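Local structure of envelope glycoprotein (Thogoto virus, 5XEA) at residues A49-C54 against N67-H72; L122-A127 against Q435-T440; S323-D328 against S342-E347. The protein probably attaches the virus to a host-cell receptor and later drives fusion of the viral and host membranes, as a member of the gp64 family of envelope fusogens. All coordinates share one frame; numbering follows the deposited sequence.

Contact 1: residues A49-C54 against N67-H72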
loop_
_atom_site.group_PDB
_atom_site.type_symbol
_atom_site.label_atom_id
_atom_site.label_comp_id
_atom_site.label_asym_id
_atom_site.label_seq_id
_atom_site.Cartn_x
_atom_site.Cartn_y
_atom_site.Cartn_z
ATOM N N ALA B 49 13.230 -37.995 -1.641
ATOM C CA ALA B 49 12.782 -39.377 -1.734
ATOM C C ALA B 49 12.004 -39.755 -0.477
ATOM O O ALA B 49 12.349 -39.323 0.626
ATOM C CB ALA B 49 13.973 -40.330 -1.926
ATOM N N TRP B 50 10.927 -40.513 -0.654
ATOM C CA TRP B 50 10.294 -41.272 0.427
ATOM C C TRP B 50 10.847 -42.686 0.377
ATOM O O TRP B 50 10.719 -43.359 -0.648
ATOM C CB TRP B 50 8.768 -41.311 0.296
ATOM C CG TRP B 50 8.062 -42.199 1.296
ATOM C CD1 TRP B 50 7.485 -43.417 1.048
ATOM C CD2 TRP B 50 7.869 -41.947 2.700
ATOM N NE1 TRP B 50 6.944 -43.932 2.207
ATOM C CE2 TRP B 50 7.166 -43.050 3.232
ATOM C CE3 TRP B 50 8.218 -40.895 3.553
ATOM C CZ2 TRP B 50 6.794 -43.129 4.583
ATOM C CZ3 TRP B 50 7.860 -40.978 4.903
ATOM C CH2 TRP B 50 7.151 -42.096 5.402
ATOM N N VAL B 51 11.473 -43.123 1.468
ATOM C CA VAL B 51 12.054 -44.460 1.558
ATOM C C VAL B 51 11.472 -45.159 2.785
ATOM O O VAL B 51 11.687 -44.706 3.918
ATOM C CB VAL B 51 13.593 -44.415 1.632
ATOM C CG1 VAL B 51 14.174 -45.826 1.691
ATOM C CG2 VAL B 51 14.165 -43.649 0.427
ATOM N N ALA B 52 10.732 -46.245 2.563
ATOM C CA ALA B 52 10.165 -47.066 3.637
ATOM C C ALA B 52 10.708 -48.489 3.525
ATOM O O ALA B 52 10.333 -49.239 2.616
ATOM C CB ALA B 52 8.634 -47.068 3.598
ATOM N N TYR B 53 11.563 -48.863 4.464
ATOM C CA TYR B 53 12.136 -50.203 4.551
ATOM C C TYR B 53 11.536 -50.897 5.772
ATOM O O TYR B 53 11.785 -50.491 6.909
ATOM C CB TYR B 53 13.653 -50.105 4.653
ATOM C CG TYR B 53 14.384 -51.431 4.693
ATOM C CD1 TYR B 53 14.431 -52.254 3.574
ATOM C CD2 TYR B 53 15.053 -51.849 5.845
ATOM C CE1 TYR B 53 15.123 -53.469 3.600
ATOM C CE2 TYR B 53 15.747 -53.067 5.878
ATOM C CZ TYR B 53 15.782 -53.863 4.750
ATOM O OH TYR B 53 16.465 -55.059 4.767
ATOM N N CYS B 54 10.751 -51.934 5.547
ATOM C CA CYS B 54 9.991 -52.554 6.619
ATOM C C CYS B 54 10.387 -54.015 6.741
ATOM O O CYS B 54 10.915 -54.601 5.799
ATOM C CB CYS B 54 8.495 -52.436 6.346
ATOM S SG CYS B 54 7.963 -50.715 6.090
ATOM N N ASN B 67 11.362 -48.477 8.961
ATOM C CA ASN B 67 12.201 -47.283 8.908
ATOM C C ASN B 67 11.750 -46.523 7.665
ATOM O O ASN B 67 12.230 -46.779 6.558
ATOM C CB ASN B 67 13.668 -47.626 8.847
ATOM C CG ASN B 67 14.540 -46.404 8.777
ATOM O OD1 ASN B 67 14.137 -45.316 9.189
ATOM N ND2 ASN B 67 15.740 -46.567 8.239
ATOM N N ALA B 68 10.802 -45.604 7.856
ATOM C CA ALA B 68 10.107 -44.903 6.778
ATOM C C ALA B 68 10.305 -43.413 6.986
ATOM O O ALA B 68 9.937 -42.886 8.041
ATOM C CB ALA B 68 8.607 -45.249 6.780
ATOM N N ARG B 69 10.883 -42.736 5.994
ATOM C CA ARG B 69 11.278 -41.350 6.197
ATOM C C ARG B 69 11.520 -40.695 4.851
ATOM O O ARG B 69 11.699 -41.369 3.831
ATOM C CB ARG B 69 12.539 -41.240 7.069
ATOM C CG ARG B 69 13.833 -41.698 6.405
ATOM C CD ARG B 69 13.929 -43.212 6.296
ATOM N NE ARG B 69 15.245 -43.658 5.854
ATOM C CZ ARG B 69 15.528 -44.875 5.382
ATOM N NH1 ARG B 69 14.584 -45.814 5.258
ATOM N NH2 ARG B 69 16.777 -45.151 5.027
ATOM N N LEU B 70 11.521 -39.361 4.866
ATOM C CA LEU B 70 11.888 -38.566 3.707
ATOM C C LEU B 70 13.385 -38.318 3.733
ATOM O O LEU B 70 13.959 -38.043 4.790
ATOM C CB LEU B 70 11.149 -37.221 3.708
ATOM C CG LEU B 70 9.633 -37.270 3.573
ATOM C CD1 LEU B 70 9.015 -35.919 4.006
ATOM C CD2 LEU B 70 9.232 -37.670 2.126
ATOM N N LEU B 71 14.009 -38.378 2.560
ATOM C CA LEU B 71 15.434 -38.106 2.417
ATOM C C LEU B 71 15.615 -37.040 1.349
ATOM O O LEU B 71 15.167 -37.222 0.213
ATOM C CB LEU B 71 16.193 -39.388 2.043
ATOM C CG LEU B 71 16.111 -40.502 3.072
ATOM C CD1 LEU B 71 16.774 -41.760 2.534
ATOM C CD2 LEU B 71 16.760 -40.062 4.379
ATOM N N HIS B 72 16.256 -35.932 1.700
ATOM C CA HIS B 72 16.411 -34.821 0.761
ATOM C C HIS B 72 17.632 -35.016 -0.131
ATOM O O HIS B 72 18.702 -35.380 0.357
ATOM C CB HIS B 72 16.526 -33.512 1.519
ATOM C CG HIS B 72 15.329 -33.218 2.360
ATOM N ND1 HIS B 72 14.043 -33.315 1.870
ATOM C CD2 HIS B 72 15.218 -32.855 3.660
ATOM C CE1 HIS B 72 13.189 -33.011 2.831
ATOM N NE2 HIS B 72 13.876 -32.722 3.926
#

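Contact 2: residues L122-A127 against Q435-T440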
loop_
_atom_site.group_PDB
_atom_site.type_symbol
_atom_site.label_atom_id
_atom_site.label_comp_id
_atom_site.label_asym_id
_atom_site.label_seq_id
_atom_site.Cartn_x
_atom_site.Cartn_y
_atom_site.Cartn_z
ATOM N N LEU B 122 5.552 -37.540 -5.192
ATOM C CA LEU B 122 5.739 -38.867 -4.625
ATOM C C LEU B 122 4.423 -39.370 -4.050
ATOM O O LEU B 122 3.499 -38.602 -3.816
ATOM C CB LEU B 122 6.829 -38.857 -3.547
ATOM C CG LEU B 122 6.716 -38.010 -2.274
ATOM C CD1 LEU B 122 5.802 -38.597 -1.206
ATOM C CD2 LEU B 122 8.130 -37.814 -1.708
ATOM N N VAL B 123 4.343 -40.682 -3.862
ATOM C CA VAL B 123 3.253 -41.347 -3.158
ATOM C C VAL B 123 3.834 -41.850 -1.850
ATOM O O VAL B 123 4.929 -42.416 -1.837
ATOM C CB VAL B 123 2.673 -42.519 -3.974
ATOM C CG1 VAL B 123 1.499 -43.162 -3.233
ATOM C CG2 VAL B 123 2.222 -42.055 -5.347
ATOM N N ARG B 124 3.135 -41.618 -0.747
ATOM C CA ARG B 124 3.618 -42.070 0.553
ATOM C C ARG B 124 3.071 -43.466 0.817
ATOM O O ARG B 124 1.866 -43.634 0.992
ATOM C CB ARG B 124 3.203 -41.120 1.665
ATOM C CG ARG B 124 3.525 -41.715 3.041
ATOM C CD ARG B 124 3.024 -40.816 4.136
ATOM N NE ARG B 124 3.307 -41.375 5.443
ATOM C CZ ARG B 124 2.983 -40.779 6.581
ATOM N NH1 ARG B 124 2.379 -39.596 6.561
ATOM N NH2 ARG B 124 3.265 -41.360 7.736
ATOM N N ARG B 125 3.946 -44.467 0.843
ATOM C CA ARG B 125 3.518 -45.852 1.052
ATOM C C ARG B 125 4.517 -46.554 1.965
ATOM O O ARG B 125 5.732 -46.403 1.787
ATOM C CB ARG B 125 3.402 -46.593 -0.291
ATOM C CG ARG B 125 2.823 -48.001 -0.203
ATOM C CD ARG B 125 2.450 -48.535 -1.594
ATOM N NE ARG B 125 1.993 -49.925 -1.537
ATOM C CZ ARG B 125 0.721 -50.293 -1.423
ATOM N NH1 ARG B 125 -0.236 -49.373 -1.356
ATOM N NH2 ARG B 125 0.399 -51.580 -1.382
ATOM N N ASP B 126 4.018 -47.301 2.950
ATOM C CA ASP B 126 4.903 -48.096 3.813
ATOM C C ASP B 126 4.321 -49.488 4.071
ATOM O O ASP B 126 4.299 -49.986 5.200
ATOM C CB ASP B 126 5.212 -47.371 5.122
ATOM C CG ASP B 126 3.971 -47.026 5.926
ATOM O OD1 ASP B 126 2.863 -47.509 5.594
ATOM O OD2 ASP B 126 4.123 -46.269 6.914
ATOM N N ALA B 127 3.882 -50.143 3.003
ATOM C CA ALA B 127 3.320 -51.484 3.118
ATOM C C ALA B 127 4.351 -52.475 3.658
ATOM O O ALA B 127 5.564 -52.325 3.456
ATOM C CB ALA B 127 2.797 -51.950 1.761
ATOM N N GLN B 435 0.078 -32.117 1.555
ATOM C CA GLN B 435 -1.094 -32.803 1.027
ATOM C C GLN B 435 -0.786 -34.267 0.717
ATOM O O GLN B 435 -1.576 -35.156 1.052
ATOM C CB GLN B 435 -1.623 -32.077 -0.209
ATOM C CG GLN B 435 -2.270 -30.659 0.080
ATOM C CD GLN B 435 -3.419 -30.755 1.109
ATOM O OE1 GLN B 435 -4.411 -31.474 0.894
ATOM N NE2 GLN B 435 -3.270 -30.067 2.237
ATOM N N THR B 436 0.372 -34.542 0.103
ATOM C CA THR B 436 0.688 -35.906 -0.296
ATOM C C THR B 436 1.005 -36.787 0.905
ATOM O O THR B 436 0.719 -37.992 0.889
ATOM C CB THR B 436 1.875 -35.936 -1.247
ATOM O OG1 THR B 436 1.806 -34.831 -2.155
ATOM C CG2 THR B 436 1.786 -37.204 -2.034
ATOM N N MET B 437 1.648 -36.216 1.924
ATOM C CA MET B 437 2.052 -36.953 3.109
ATOM C C MET B 437 0.918 -37.129 4.111
ATOM O O MET B 437 1.102 -37.833 5.107
ATOM C CB MET B 437 3.236 -36.244 3.766
ATOM C CG MET B 437 4.516 -36.274 2.906
ATOM S SD MET B 437 5.198 -37.962 2.841
ATOM C CE MET B 437 5.741 -38.141 4.539
ATOM N N MET B 438 -0.247 -36.532 3.851
ATOM C CA MET B 438 -1.298 -36.444 4.865
ATOM C C MET B 438 -1.714 -37.826 5.391
ATOM O O MET B 438 -1.992 -37.987 6.586
ATOM C CB MET B 438 -2.503 -35.723 4.288
ATOM C CG MET B 438 -3.520 -35.402 5.328
ATOM S SD MET B 438 -4.794 -34.378 4.606
ATOM C CE MET B 438 -3.927 -32.797 4.525
ATOM N N TYR B 439 -1.762 -38.832 4.527
ATOM C CA TYR B 439 -1.950 -40.201 5.008
ATOM C C TYR B 439 -1.220 -41.161 4.078
ATOM O O TYR B 439 -0.938 -40.847 2.917
ATOM C CB TYR B 439 -3.442 -40.576 5.132
ATOM C CG TYR B 439 -4.249 -40.311 3.874
ATOM C CD1 TYR B 439 -4.420 -41.305 2.924
ATOM C CD2 TYR B 439 -4.826 -39.066 3.635
ATOM C CE1 TYR B 439 -5.136 -41.082 1.767
ATOM C CE2 TYR B 439 -5.562 -38.822 2.458
ATOM C CZ TYR B 439 -5.715 -39.839 1.538
ATOM O OH TYR B 439 -6.423 -39.653 0.371
ATOM N N THR B 440 -0.895 -42.335 4.615
ATOM C CA THR B 440 -0.236 -43.358 3.827
ATOM C C THR B 440 -1.244 -44.044 2.904
ATOM O O THR B 440 -2.422 -44.216 3.236
ATOM C CB THR B 440 0.446 -44.366 4.755
ATOM O OG1 THR B 440 1.346 -45.176 3.995
ATOM C CG2 THR B 440 -0.595 -45.274 5.433
HETATM O O HOH W 1 0.838 -39.930 -1.061
#

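Contact 3: residues S323-D328 against S342-E347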
loop_
_atom_site.group_PDB
_atom_site.type_symbol
_atom_site.label_atom_id
_atom_site.label_comp_id
_atom_site.label_asym_id
_atom_site.label_seq_id
_atom_site.Cartn_x
_atom_site.Cartn_y
_atom_site.Cartn_z
ATOM N N SER B 323 -7.266 57.168 -12.506
ATOM C CA SER B 323 -6.650 58.439 -12.184
ATOM C C SER B 323 -5.660 58.870 -13.264
ATOM O O SER B 323 -5.614 60.051 -13.625
ATOM C CB SER B 323 -6.002 58.344 -10.804
ATOM O OG SER B 323 -4.954 59.269 -10.678
ATOM N N ILE B 324 -4.887 57.939 -13.826
ATOM C CA ILE B 324 -3.934 58.318 -14.871
ATOM C C ILE B 324 -4.656 58.606 -16.176
ATOM O O ILE B 324 -4.262 59.499 -16.930
ATOM C CB ILE B 324 -2.871 57.226 -15.083
ATOM C CG1 ILE B 324 -2.284 56.784 -13.762
ATOM C CG2 ILE B 324 -1.755 57.744 -16.016
ATOM C CD1 ILE B 324 -1.623 55.472 -13.875
ATOM N N ALA B 325 -5.695 57.823 -16.484
ATOM C CA ALA B 325 -6.390 57.937 -17.760
ATOM C C ALA B 325 -7.116 59.274 -17.919
ATOM O O ALA B 325 -7.343 59.706 -19.055
ATOM C CB ALA B 325 -7.388 56.774 -17.934
ATOM N N LYS B 326 -7.493 59.934 -16.820
ATOM C CA LYS B 326 -8.073 61.267 -16.944
ATOM C C LYS B 326 -7.057 62.252 -17.507
ATOM O O LYS B 326 -7.423 63.163 -18.258
ATOM C CB LYS B 326 -8.596 61.749 -15.590
ATOM C CG LYS B 326 -9.823 61.014 -15.115
ATOM C CD LYS B 326 -10.248 61.482 -13.743
ATOM C CE LYS B 326 -11.426 60.670 -13.221
ATOM N NZ LYS B 326 -11.033 59.255 -12.945
ATOM N N ILE B 327 -5.780 62.059 -17.177
ATOM C CA ILE B 327 -4.705 62.875 -17.730
ATOM C C ILE B 327 -4.317 62.389 -19.123
ATOM O O ILE B 327 -4.269 63.175 -20.075
ATOM C CB ILE B 327 -3.498 62.857 -16.772
ATOM C CG1 ILE B 327 -3.911 63.306 -15.365
ATOM C CG2 ILE B 327 -2.370 63.718 -17.322
ATOM C CD1 ILE B 327 -2.828 63.130 -14.317
ATOM N N ASP B 328 -4.038 61.082 -19.267
ATOM C CA ASP B 328 -3.581 60.495 -20.532
ATOM C C ASP B 328 -4.747 59.785 -21.212
ATOM O O ASP B 328 -4.994 58.600 -20.965
ATOM C CB ASP B 328 -2.434 59.517 -20.302
ATOM C CG ASP B 328 -1.910 58.912 -21.604
ATOM O OD1 ASP B 328 -2.520 59.136 -22.679
ATOM O OD2 ASP B 328 -0.880 58.204 -21.553
ATOM N N SER B 342 -10.156 58.364 -24.545
ATOM C CA SER B 342 -11.220 58.307 -23.552
ATOM C C SER B 342 -11.588 59.702 -23.041
ATOM O O SER B 342 -10.830 60.657 -23.168
ATOM C CB SER B 342 -10.813 57.437 -22.369
ATOM O OG SER B 342 -9.663 57.964 -21.738
ATOM N N ARG B 343 -12.768 59.793 -22.441
ATOM C CA ARG B 343 -13.231 61.032 -21.821
ATOM C C ARG B 343 -14.043 60.628 -20.606
ATOM O O ARG B 343 -15.119 60.038 -20.747
ATOM C CB ARG B 343 -14.070 61.878 -22.780
ATOM C CG ARG B 343 -14.639 63.136 -22.133
ATOM C CD ARG B 343 -15.549 63.902 -23.096
ATOM N NE ARG B 343 -14.889 64.189 -24.362
ATOM C CZ ARG B 343 -14.210 65.299 -24.629
ATOM N NH1 ARG B 343 -14.100 66.248 -23.710
ATOM N NH2 ARG B 343 -13.641 65.457 -25.816
ATOM N N PHE B 344 -13.537 60.924 -19.422
ATOM C CA PHE B 344 -14.261 60.536 -18.225
ATOM C C PHE B 344 -15.428 61.477 -17.995
ATOM O O PHE B 344 -15.298 62.698 -18.136
ATOM C CB PHE B 344 -13.329 60.502 -17.021
ATOM C CG PHE B 344 -12.555 59.236 -16.935
ATOM C CD1 PHE B 344 -12.964 58.212 -16.091
ATOM C CD2 PHE B 344 -11.463 59.035 -17.762
ATOM C CE1 PHE B 344 -12.264 57.032 -16.037
ATOM C CE2 PHE B 344 -10.759 57.846 -17.711
ATOM C CZ PHE B 344 -11.163 56.844 -16.846
ATOM N N ILE B 345 -16.583 60.895 -17.697
ATOM C CA ILE B 345 -17.762 61.667 -17.336
ATOM C C ILE B 345 -18.092 61.546 -15.863
ATOM O O ILE B 345 -18.969 62.279 -15.375
ATOM C CB ILE B 345 -18.980 61.270 -18.194
ATOM C CG1 ILE B 345 -19.412 59.847 -17.864
ATOM C CG2 ILE B 345 -18.646 61.427 -19.678
ATOM C CD1 ILE B 345 -20.616 59.394 -18.626
ATOM N N SER B 346 -17.424 60.651 -15.146
ATOM C CA SER B 346 -17.471 60.586 -13.692
ATOM C C SER B 346 -16.140 60.008 -13.213
ATOM O O SER B 346 -15.164 59.955 -13.972
ATOM C CB SER B 346 -18.682 59.765 -13.228
ATOM O OG SER B 346 -18.461 58.396 -13.482
ATOM N N GLU B 347 -16.097 59.575 -11.949
ATOM C CA GLU B 347 -14.875 58.980 -11.411
ATOM C C GLU B 347 -14.488 57.740 -12.193
ATOM O O GLU B 347 -13.345 57.607 -12.646
ATOM C CB GLU B 347 -15.060 58.639 -9.934
ATOM C CG GLU B 347 -14.744 59.795 -9.020
ATOM C CD GLU B 347 -13.317 60.278 -9.200
ATOM O OE1 GLU B 347 -12.389 59.580 -8.735
ATOM O OE2 GLU B 347 -13.121 61.342 -9.829
HETATM O O HOH W 2 -9.517 60.198 -20.361
HETATM O O HOH W 3 -9.954 59.038 -10.621
HETATM O O HOH W 4 -7.063 56.699 -21.408
#

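Contact 1: residues A49-C54 against N67-H72
Asn67 O takes two donors, one from each face of its carbonyl plane. Tyr53 N arrives from the facing strand, with Tyr53 N to Asn67 O at 3.0 Å. Arg69 NH1 comes from within its own strand and lies 2.9 Å from Asn67 O. Arg69 can do this because its chain folds back at chi2 (-74°). Its guanidinium is then sandwiched. Asn67 ND2 lies over the centre of one face and Val51 is on the opposite face, with Val51 CG1 3.6 Å from Arg69 NH1. A weak bond also runs from NH1 to Val51 O.

On the other face of the hairpin, Ala52 CB and Ala68 CB meet at 3.7 Å in a non-hydrogen-bonded pair. The Trp50 ring reaches across to the facing strand. Trp50 CZ2 is 3.6 Å from Ala68 CB, the backbone N of Arg69 lies over one ring face, and Leu70 CD2 meets the ring edge at 3.7 Å from Trp50 CE3. Trp50 NE1 is hydrogen-bonded to Arg125 O.

Around this, the antiparallel hairpin is tied by the Cys54-Cys66 disulfide. Tyr439 of the second subunit stacks edge-to-face on Trp50. The face of Trp50, Ala68 and Leu70 is apolar and packs on helix 421-437 and on the second subunit. On the face of Val51, Arg69 folds back on the carbonyls of Asn67 and, weakly, Val51, which would probably offset part of its charge.

Contact 2: residues L122-A127 against Q435-T440
Arg124 NH1 donates to Met437 O at 2.6 Å. The acceptor lies in the guanidinium plane, and the donor lies in the carbonyl plane. The N-H...O angle is bent, at 137°. Arg124 reaches this carbonyl with a fully extended side chain, its CG anti to the backbone N (chi1 171°). NH1 has a second, weak acceptor in Met438 O of the second subunit. Arg124 NE is buried here and has no polar partner.

The Met437 side chain crosses Arg124 at about a right angle. It bends at both chi2 and chi3, which brings its sulfur and methyl against the Arg124 aliphatic chain. Arg124 CD is 3.8 Å from Met437 SD. The same sulfur also meets Leu122, with CD1 to SD at 4.1 Å.

Past helix 421-437 the chain runs on beside residues 122-127 in the same direction. A backbone hydrogen bond between Arg124 and Lys441 carries the pairing onward. The packing joins the C-terminal region of the chain to the loop leading into strand 133-156, with 307 residues between the two segments. Tyr439 of the second subunit also packs on Arg124.

A water bridges the two backbones. It accepts from Arg124 N at 2.9 Å and donates to Thr436 O at 2.8 Å. Further along, Thr440 CA makes a C-H...O contact with Arg124 O at 3.5 Å. Thr440 OG1 lies 3.2 Å from Asp126 OD1, and Asn442 bonds to both of these oxygens through its side-chain amide.

Contact 3: residues S323-D328 against S342-E347
Lys326 lies across Phe344, its side chain at about a right angle to that of the aromatic residue. From CB the chain turns beside the backbone N (chi1 -70°), which sets CG over one ring face, 4.0 Å from the Phe344 ring centroid, as a CH-pi contact. Further out, Lys326 CE is 3.7 Å from Glu347 O. A bend at chi4 (67°) turns NZ back over the ring, 4.2 Å from the Phe344 centroid, in a cation-pi contact. NZ also donates to Glu347 O at 2.9 Å, to Ser322 O, and to a water that bridges to Glu347 OE1.

The ring is held from another direction by Ala325, whose CB is 3.5 Å from Phe344 CE2. Ile332 of helix 331-335 touches both Ala325 and Phe344. Beside them, a water joins Ala325 O to Ser342 OG, and another joins Ser342 OG to Asp328 O. The contact packs the end of the long helix 282-327 against the small hairpin that starts at strand 341-344.

Glu347 OE1 makes a salt bridge with Arg334 of the third subunit. The lysine charge is thus probably stabilised by two carbonyls, a water and a ring face, with the Glu347 carboxylate near but beyond salt-bridge range.

How the contacts relate
Contacts 1 and 2 form one neighbourhood, with centres 11 Å apart. Their shortest polar link spans 2.8 Å, from Trp50 NE1 of contact 1 to Arg125 O of contact 2. Trp50 CZ3 also packs 3.6 Å from Met437 CE. Ala52 CB rests against Asp126 CB at 3.8 Å, so the hairpin and the 122-127 loop pack directly together. Contact 3 is remote, on the opposite side of the chain's centre. Its centre is about 108 Å from that of contact 1 and about 104 Å from that of contact 2. In sequence it is nested inside the long excursion that contact 2 closes. Both ends of the elongated chain meet neighbouring subunits of the trimer.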